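Local coordinates for protein transcriptional repressor (Vibrio fischeri, PDB 3KV1) that probably binds carbohydrate through its putative sugar-binding domain and DNA elsewhere, acting as a transcriptional repressor of the SorC family, at residues I27-P32 and T251-A256; V85-G90 and I211-E216; L118-Y123 and A137-T142. One frame throughout, in Å; residues are numbered along the deposited sequence.

How the contacts relate
Contact 1 lies on the far side of the chain's centre from the other two. Its centre is about 28 Å from that of contact 2 and about 35 Å from that of contact 3, and the nearest atoms are about 17 and 21 Å away. Contacts 1 and 2 reach the same sheet, at strands 24-28 and 248-252 and at strand 83-86. Contacts 2 and 3 touch, centres about 8 Å apart: loop 118-123 joins both segments of contact 2, with probable hydrogen bonds from Ala122 N to Gly90 O (2.8 Å) and from Ile211 N to Ala122 O (2.8 Å). Contact 3 also reaches the second subunit.

Contact 1: residues I27-P32 and T251-A256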
loop_
_atom_site.group_PDB
_atom_site.type_symbol
_atom_site.label_atom_id
_atom_site.label_comp_id
_atom_site.label_asym_id
_atom_site.label_seq_id
_atom_site.Cartn_x
_atom_site.Cartn_y
_atom_site.Cartn_z
ATOM N N ILE A 27 31.860 3.314 -5.133
ATOM C CA ILE A 27 32.267 2.381 -6.184
ATOM C C ILE A 27 32.648 1.018 -5.623
ATOM O O ILE A 27 33.523 0.899 -4.756
ATOM C CB ILE A 27 33.459 2.968 -6.983
ATOM C CG1 ILE A 27 33.053 4.275 -7.647
ATOM C CG2 ILE A 27 33.993 1.965 -8.018
ATOM C CD1 ILE A 27 31.842 4.146 -8.545
ATOM N N SER A 28 31.985 -0.016 -6.128
ATOM C CA SER A 28 32.234 -1.381 -5.674
ATOM C C SER A 28 33.121 -2.117 -6.685
ATOM O O SER A 28 33.069 -1.864 -7.902
ATOM C CB SER A 28 30.894 -2.122 -5.456
ATOM O OG SER A 28 30.230 -2.339 -6.687
ATOM N N LEU A 29 33.946 -3.029 -6.185
ATOM C CA LEU A 29 34.800 -3.815 -7.067
ATOM C C LEU A 29 33.937 -4.677 -7.985
ATOM O O LEU A 29 32.825 -5.075 -7.627
ATOM C CB LEU A 29 35.740 -4.698 -6.251
ATOM C CG LEU A 29 36.707 -3.889 -5.379
ATOM C CD1 LEU A 29 37.534 -4.811 -4.521
ATOM C CD2 LEU A 29 37.601 -3.011 -6.262
ATOM N N ASP A 30 34.449 -4.975 -9.176
ATOM C CA ASP A 30 33.716 -5.828 -10.103
ATOM C C ASP A 30 33.467 -7.227 -9.547
ATOM O O ASP A 30 34.371 -7.855 -8.964
ATOM C CB ASP A 30 34.467 -5.933 -11.449
ATOM C CG ASP A 30 34.485 -4.615 -12.221
ATOM O OD1 ASP A 30 33.547 -3.787 -12.062
ATOM O OD2 ASP A 30 35.440 -4.410 -13.009
ATOM N N GLN A 31 32.242 -7.707 -9.752
ATOM C CA GLN A 31 31.794 -9.013 -9.263
ATOM C C GLN A 31 31.507 -9.971 -10.414
ATOM O O GLN A 31 31.379 -9.542 -11.561
ATOM C CB GLN A 31 30.507 -8.827 -8.446
ATOM C CG GLN A 31 30.692 -7.890 -7.275
ATOM C CD GLN A 31 31.715 -8.431 -6.324
ATOM O OE1 GLN A 31 31.699 -9.619 -6.013
ATOM N NE2 GLN A 31 32.649 -7.581 -5.880
ATOM N N PRO A 32 31.384 -11.273 -10.114
ATOM C CA PRO A 32 31.263 -12.281 -11.189
ATOM C C PRO A 32 29.942 -12.272 -11.954
ATOM O O PRO A 32 29.896 -12.790 -13.082
ATOM C CB PRO A 32 31.399 -13.608 -10.429
ATOM C CG PRO A 32 30.978 -13.263 -9.015
ATOM C CD PRO A 32 31.618 -11.913 -8.810
ATOM N N THR A 251 27.868 2.395 -7.981
ATOM C CA THR A 251 28.021 1.576 -9.174
ATOM C C THR A 251 29.335 0.799 -9.073
ATOM O O THR A 251 29.990 0.810 -8.032
ATOM C CB THR A 251 27.935 2.442 -10.496
ATOM O OG1 THR A 251 27.807 1.595 -11.650
ATOM C CG2 THR A 251 29.190 3.342 -10.678
ATOM N N SER A 252 29.700 0.092 -10.137
ATOM C CA SER A 252 30.872 -0.796 -10.120
ATOM C C SER A 252 32.119 -0.086 -10.698
ATOM O O SER A 252 31.983 0.941 -11.357
ATOM C CB SER A 252 30.616 -2.017 -11.008
ATOM O OG SER A 252 30.577 -1.633 -12.382
ATOM N N VAL A 253 33.309 -0.658 -10.489
ATOM C CA VAL A 253 34.521 -0.116 -11.089
ATOM C C VAL A 253 34.379 -0.020 -12.618
ATOM O O VAL A 253 34.676 1.015 -13.228
ATOM C CB VAL A 253 35.777 -0.971 -10.735
ATOM C CG1 VAL A 253 36.976 -0.595 -11.620
ATOM C CG2 VAL A 253 36.141 -0.794 -9.243
ATOM N N SER A 254 33.941 -1.100 -13.254
ATOM C CA SER A 254 33.803 -1.058 -14.729
ATOM C C SER A 254 32.829 0.016 -15.217
ATOM O O SER A 254 33.097 0.670 -16.256
ATOM C CB SER A 254 33.401 -2.419 -15.300
ATOM O OG SER A 254 34.526 -3.246 -15.346
ATOM N N CYS A 255 31.692 0.187 -14.528
ATOM C CA CYS A 255 30.777 1.277 -14.911
ATOM C C CYS A 255 31.470 2.626 -14.775
ATOM O O CYS A 255 31.328 3.497 -15.645
ATOM C CB CYS A 255 29.489 1.315 -14.087
ATOM S SG CYS A 255 28.355 -0.036 -14.451
ATOM N N ALA A 256 32.203 2.810 -13.679
ATOM C CA ALA A 256 32.892 4.078 -13.447
ATOM C C ALA A 256 33.885 4.365 -14.571
ATOM O O ALA A 256 33.955 5.489 -15.080
ATOM C CB ALA A 256 33.614 4.069 -12.104
#
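The carboxylate of Asp30 grips the first turn of helix 253-264 through both oxygens. Asp30 OD1 accepts Ser254 N on its syn lone pair, 3.0 Å and nearly straight (166°). Ser254 OG instead comes from above the carboxylate plane, 37° out of it, and donates to Asp30 OD2 at 2.8 Å. CG of Asp30 is anti to its own carbonyl carbon (chi1 -68°), and this swings the acid back to the helix start, where the helix end would probably stabilise its negative charge. Ser252 caps the same turn, its OG accepting Cys255 N. Behind the cap, strands 24-28 and 248-252 run parallel as neighbours in the sheet of this Rossmann-like domain. Ser28 N donates to Thr251 O, and Val253 N, already in the helix, returns to Ser28 O at 2.9 Å. On the Ile27–Thr251 face the two side chains lie alongside, Ile27 CD1 3.5 Å from Thr251 CG2 in the conformer modelled, whose OG1 bonds to Ala228 O. The Ile27 and Val253 side chains meet through their CG2 methyls (3.7 Å); Leu16 of helix 10-20 packs on Ile27, and Leu12 on Val253 and Ala256. On the other face Ser28 packs against Val41 and Leu44.

Contact 2: residues V85-G90 and I211-E216; sequences VSAIGG and IGLEME
Ala87 and Leu213 meet side chain to side chain beside a single antiparallel beta bridge, in which Ile88 faces Gly212 as a non-hydrogen-bonded pair. The bridge ties the loop that leaves the C-terminal end of strand 83-86, a strand of the Rossmann-like sheet, to the loop leading into helix 215-219. Leu213 has CG anti to its own carbonyl carbon (chi1 -65°), and CD1 then rests on the methyl CB of Ala87 at 3.9 Å. Phe192 packs on the same alanine, while Leu213 also touches Ala146 of helix 137-147, and the pair is buried between loop and helix. Ile88 turns differently: with CG1 anti to the backbone N (chi1 178°), this branch passes by the carbonyl oxygen of Ile211, CG1 to O 3.5 Å, and does not meet the Ile211 side chain. The latter leads away from 85-90 and packs on Phe133 and Met134 of helix 127-134, whereas Ile88 packs on Val210, Gln63 and Ala100. Where the two backbones come closest, Gly212 brings no side chain: its CA stands 4.0 Å from Ile88 CA and 3.2 Å from Ala87 O, a very close backbone approach. Two main-chain hydrogen bonds flank this pair. Gly89 N donates to Ile211 O at 3.1 Å, and the same oxygen takes a CA-H...O contact from Ile88 CA at 3.5 Å. Farther along, Glu214 occupies the N-cap of helix 215-219, and Asp193 receives the N-H of selenomethionine Met215. At the Leu213 end, Leu213 N reaches Ala87 O at 2.9 Å, close to the CD1–CB contact of the same two residues.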
loop_
_atom_site.group_PDB
_atom_site.type_symbol
_atom_site.label_atom_id
_atom_site.label_comp_id
_atom_site.label_asym_id
_atom_site.label_seq_id
_atom_site.Cartn_x
_atom_site.Cartn_y
_atom_site.Cartn_z
ATOM N N VAL A 85 8.945 6.451 1.699
ATOM C CA VAL A 85 7.742 6.838 0.966
ATOM C C VAL A 85 7.821 6.337 -0.466
ATOM O O VAL A 85 8.812 6.612 -1.169
ATOM C CB VAL A 85 7.588 8.373 0.914
ATOM C CG1 VAL A 85 6.231 8.728 0.313
ATOM C CG2 VAL A 85 7.738 8.982 2.327
ATOM N N SER A 86 6.801 5.602 -0.917
ATOM C CA SER A 86 6.809 5.123 -2.317
ATOM C C SER A 86 6.750 6.268 -3.293
ATOM O O SER A 86 5.903 7.167 -3.156
ATOM C CB SER A 86 5.591 4.229 -2.556
ATOM O OG SER A 86 5.697 3.056 -1.789
ATOM N N ALA A 87 7.625 6.241 -4.304
ATOM C CA ALA A 87 7.661 7.290 -5.316
ATOM C C ALA A 87 6.983 6.853 -6.591
ATOM O O ALA A 87 6.981 7.587 -7.573
ATOM C CB ALA A 87 9.123 7.683 -5.651
ATOM N N ILE A 88 6.442 5.645 -6.583
ATOM C CA ILE A 88 5.793 5.081 -7.763
ATOM C C ILE A 88 4.748 4.116 -7.218
ATOM O O ILE A 88 4.903 3.609 -6.105
ATOM C CB ILE A 88 6.805 4.419 -8.733
ATOM C CG1 ILE A 88 6.066 3.809 -9.920
ATOM C CG2 ILE A 88 7.624 3.314 -8.003
ATOM C CD1 ILE A 88 7.004 3.350 -11.092
ATOM N N GLY A 89 3.665 3.919 -7.957
ATOM C CA GLY A 89 2.545 3.086 -7.504
ATOM C C GLY A 89 2.877 1.602 -7.457
ATOM O O GLY A 89 4.002 1.176 -7.793
ATOM N N GLY A 90 1.889 0.790 -7.087
ATOM C CA GLY A 90 2.123 -0.630 -6.892
ATOM C C GLY A 90 1.863 -1.495 -8.101
ATOM O O GLY A 90 1.168 -1.120 -9.017
ATOM N N ILE A 211 2.363 6.162 -12.839
ATOM C CA ILE A 211 1.955 7.026 -11.767
ATOM C C ILE A 211 3.063 7.109 -10.736
ATOM O O ILE A 211 3.413 6.108 -10.113
ATOM C CB ILE A 211 0.685 6.491 -11.086
ATOM C CG1 ILE A 211 -0.481 6.624 -12.085
ATOM C CG2 ILE A 211 0.395 7.321 -9.852
ATOM C CD1 ILE A 211 -1.738 6.017 -11.623
ATOM N N GLY A 212 3.642 8.288 -10.579
ATOM C CA GLY A 212 4.724 8.433 -9.611
ATOM C C GLY A 212 5.333 9.807 -9.759
ATOM O O GLY A 212 4.740 10.665 -10.429
ATOM N N LEU A 213 6.485 10.025 -9.125
ATOM C CA LEU A 213 7.245 11.275 -9.305
ATOM C C LEU A 213 7.759 11.498 -10.727
ATOM O O LEU A 213 7.691 10.612 -11.580
ATOM C CB LEU A 213 8.443 11.310 -8.354
ATOM C CG LEU A 213 8.154 11.363 -6.844
ATOM C CD1 LEU A 213 9.492 11.494 -6.149
ATOM C CD2 LEU A 213 7.229 12.536 -6.485
ATOM N N GLU A 214 8.253 12.707 -10.983
ATOM C CA GLU A 214 8.880 13.025 -12.269
ATOM C C GLU A 214 10.272 13.623 -12.087
ATOM O O GLU A 214 10.715 13.895 -10.964
ATOM C CB GLU A 214 7.999 13.978 -13.089
ATOM C CG GLU A 214 7.715 15.296 -12.401
ATOM C CD GLU A 214 6.826 16.205 -13.237
ATOM O OE1 GLU A 214 5.590 16.098 -13.121
ATOM O OE2 GLU A 214 7.366 17.018 -14.018
HETATM N N MSE A 215 10.957 13.822 -13.208
HETATM C CA MSE A 215 12.354 14.284 -13.179
HETATM C C MSE A 215 12.523 15.592 -12.405
HETATM O O MSE A 215 13.463 15.744 -11.635
HETATM C CB MSE A 215 12.881 14.487 -14.607
HETATM C CG MSE A 215 14.382 14.640 -14.615
HETATM SE SE MSE A 215 15.166 12.894 -14.320
HETATM C CE MSE A 215 14.496 11.953 -15.882
ATOM N N GLU A 216 11.608 16.530 -12.589
ATOM C CA GLU A 216 11.723 17.802 -11.874
ATOM C C GLU A 216 11.633 17.649 -10.349
ATOM O O GLU A 216 12.196 18.447 -9.603
ATOM C CB GLU A 216 10.688 18.804 -12.372
ATOM C CG GLU A 216 10.994 20.233 -11.974
ATOM C CD GLU A 216 12.313 20.758 -12.555
ATOM O OE1 GLU A 216 12.808 20.223 -13.577
ATOM O OE2 GLU A 216 12.858 21.723 -11.983
#

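Contact 3: residues L118-Y123 and A137-T142; sequences LYAPAY and ATIKET
One water is gripped by three groups where loop 118-123 meets helix 137-147. It accepts from Tyr119 N at 2.9 Å, donates to Thr138 O at 3.1 Å, and is hydrogen-bonded to Thr142 OG1 at 2.8 Å. Thr142 holds its hydroxyl beside its own backbone N and anti to the carbonyl carbon (chi1 -62°), and OG1 also makes a weak bond to Thr117 O; its CG2 is turned to Leu118. No direct hydrogen bond joins the segments; the rest is van der Waals packing, largely of hydrocarbon, with two methyls set against carbonyl oxygens. Leu118, with CG anti to the backbone N (chi1 -176°), sends CD1 against the helix, where it meets Thr142 CB and Ile139 O, each 3.8 Å from that methyl. Ile139, a turn earlier on the helix than Thr142, meets the loop next: its CG1 touches Ala120 CB at 3.8 Å, and its CD1 comes to 3.4 Å from Tyr119 O. Tyr119 centres an inverse gamma turn, closed by a weak bond from Ala120 N to Leu118 O, and this sharp bend brings Leu118 and Ala120 to the same isoleucine. The Tyr119 ring crosses Thr138 at a slant, CD1 lying 4.1 Å from CG2. Its hydroxyl bonds to Asp101 of the second subunit, whose Pro121 packs on Ile139 and whose His92 packs on Thr138. The contact therefore belongs to the subunit interface as well as to the fold. With the side chains of Leu118, Ala120 and Ile139 offering no polar atom, the water gives the buried N-H of Tyr119 its acceptor, so the hydrogen-bonded link between these segments runs through a single bound water.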
loop_
_atom_site.group_PDB
_atom_site.type_symbol
_atom_site.label_atom_id
_atom_site.label_comp_id
_atom_site.label_asym_id
_atom_site.label_seq_id
_atom_site.Cartn_x
_atom_site.Cartn_y
_atom_site.Cartn_z
ATOM N N LEU A 118 1.914 4.619 -1.690
ATOM C CA LEU A 118 1.206 5.394 -2.709
ATOM C C LEU A 118 0.032 4.516 -3.133
ATOM O O LEU A 118 0.263 3.434 -3.687
ATOM C CB LEU A 118 2.150 5.712 -3.880
ATOM C CG LEU A 118 1.559 6.604 -4.975
ATOM C CD1 LEU A 118 1.120 7.966 -4.443
ATOM C CD2 LEU A 118 2.619 6.781 -6.070
ATOM N N TYR A 119 -1.212 4.931 -2.810
ATOM C CA TYR A 119 -2.407 4.113 -3.091
ATOM C C TYR A 119 -2.900 4.246 -4.529
ATOM O O TYR A 119 -4.014 4.750 -4.778
ATOM C CB TYR A 119 -3.546 4.447 -2.089
ATOM C CG TYR A 119 -3.151 4.044 -0.700
ATOM C CD1 TYR A 119 -2.826 5.005 0.251
ATOM C CD2 TYR A 119 -3.038 2.700 -0.351
ATOM C CE1 TYR A 119 -2.431 4.630 1.541
ATOM C CE2 TYR A 119 -2.624 2.316 0.940
ATOM C CZ TYR A 119 -2.323 3.291 1.868
ATOM O OH TYR A 119 -1.901 2.908 3.140
ATOM N N ALA A 120 -2.069 3.803 -5.478
ATOM C CA ALA A 120 -2.407 3.826 -6.881
ATOM C C ALA A 120 -1.528 2.782 -7.557
ATOM O O ALA A 120 -0.428 2.478 -7.069
ATOM C CB ALA A 120 -2.070 5.184 -7.486
ATOM N N PRO A 121 -1.987 2.261 -8.685
ATOM C CA PRO A 121 -1.102 1.330 -9.396
ATOM C C PRO A 121 0.086 2.068 -10.044
ATOM O O PRO A 121 -0.004 3.260 -10.345
ATOM C CB PRO A 121 -1.981 0.758 -10.520
ATOM C CG PRO A 121 -3.235 1.527 -10.531
ATOM C CD PRO A 121 -3.276 2.481 -9.351
ATOM N N ALA A 122 1.153 1.332 -10.300
ATOM C CA ALA A 122 2.334 1.905 -10.982
ATOM C C ALA A 122 1.999 2.299 -12.416
ATOM O O ALA A 122 2.470 3.332 -12.914
ATOM C CB ALA A 122 3.467 0.883 -11.001
ATOM N N TYR A 123 1.185 1.484 -13.086
ATOM C CA TYR A 123 0.952 1.627 -14.538
ATOM C C TYR A 123 -0.514 1.723 -14.889
ATOM O O TYR A 123 -1.355 1.093 -14.237
ATOM C CB TYR A 123 1.550 0.445 -15.315
ATOM C CG TYR A 123 3.025 0.286 -15.062
ATOM C CD1 TYR A 123 3.911 1.297 -15.397
ATOM C CD2 TYR A 123 3.528 -0.859 -14.462
ATOM C CE1 TYR A 123 5.277 1.180 -15.153
ATOM C CE2 TYR A 123 4.887 -0.999 -14.223
ATOM C CZ TYR A 123 5.761 0.026 -14.560
ATOM O OH TYR A 123 7.113 -0.124 -14.333
ATOM N N ALA A 137 -6.870 13.492 -4.181
ATOM C CA ALA A 137 -6.261 14.037 -2.961
ATOM C C ALA A 137 -5.348 13.034 -2.211
ATOM O O ALA A 137 -4.301 13.418 -1.696
ATOM C CB ALA A 137 -7.322 14.599 -2.022
ATOM N N THR A 138 -5.735 11.765 -2.151
ATOM C CA THR A 138 -4.947 10.783 -1.420
ATOM C C THR A 138 -3.591 10.516 -2.108
ATOM O O THR A 138 -2.559 10.353 -1.426
ATOM C CB THR A 138 -5.722 9.471 -1.284
ATOM O OG1 THR A 138 -6.949 9.732 -0.592
ATOM C CG2 THR A 138 -4.879 8.432 -0.532
ATOM N N ILE A 139 -3.609 10.475 -3.444
ATOM C CA ILE A 139 -2.409 10.262 -4.251
ATOM C C ILE A 139 -1.530 11.512 -4.191
ATOM O O ILE A 139 -0.322 11.408 -3.988
ATOM C CB ILE A 139 -2.747 9.893 -5.717
ATOM C CG1 ILE A 139 -3.139 8.423 -5.824
ATOM C CG2 ILE A 139 -1.527 10.069 -6.637
ATOM C CD1 ILE A 139 -4.383 8.070 -5.279
ATOM N N LYS A 140 -2.145 12.693 -4.268
ATOM C CA LYS A 140 -1.380 13.937 -4.266
ATOM C C LYS A 140 -0.660 14.114 -2.939
ATOM O O LYS A 140 0.462 14.620 -2.904
ATOM C CB LYS A 140 -2.291 15.163 -4.527
ATOM C CG LYS A 140 -2.604 15.374 -5.978
ATOM C CD LYS A 140 -3.663 16.455 -6.218
ATOM C CE LYS A 140 -3.340 17.739 -5.488
ATOM N NZ LYS A 140 -4.482 18.713 -5.583
ATOM N N GLU A 141 -1.279 13.673 -1.850
ATOM C CA GLU A 141 -0.673 13.878 -0.547
ATOM C C GLU A 141 0.609 13.064 -0.435
ATOM O O GLU A 141 1.624 13.571 0.031
ATOM C CB GLU A 141 -1.602 13.535 0.626
ATOM C CG GLU A 141 -1.002 13.959 1.954
ATOM C CD GLU A 141 -1.902 13.652 3.143
ATOM O OE1 GLU A 141 -3.125 13.917 3.063
ATOM O OE2 GLU A 141 -1.379 13.152 4.166
ATOM N N THR A 142 0.572 11.808 -0.880
ATOM C CA THR A 142 1.755 10.966 -0.758
ATOM C C THR A 142 2.844 11.457 -1.703
ATOM O O THR A 142 4.023 11.475 -1.346
ATOM C CB THR A 142 1.431 9.473 -1.012
ATOM O OG1 THR A 142 0.494 9.044 -0.014
ATOM C CG2 THR A 142 2.692 8.615 -0.889
HETATM O O HOH W 1 -1.283 7.521 -1.520
#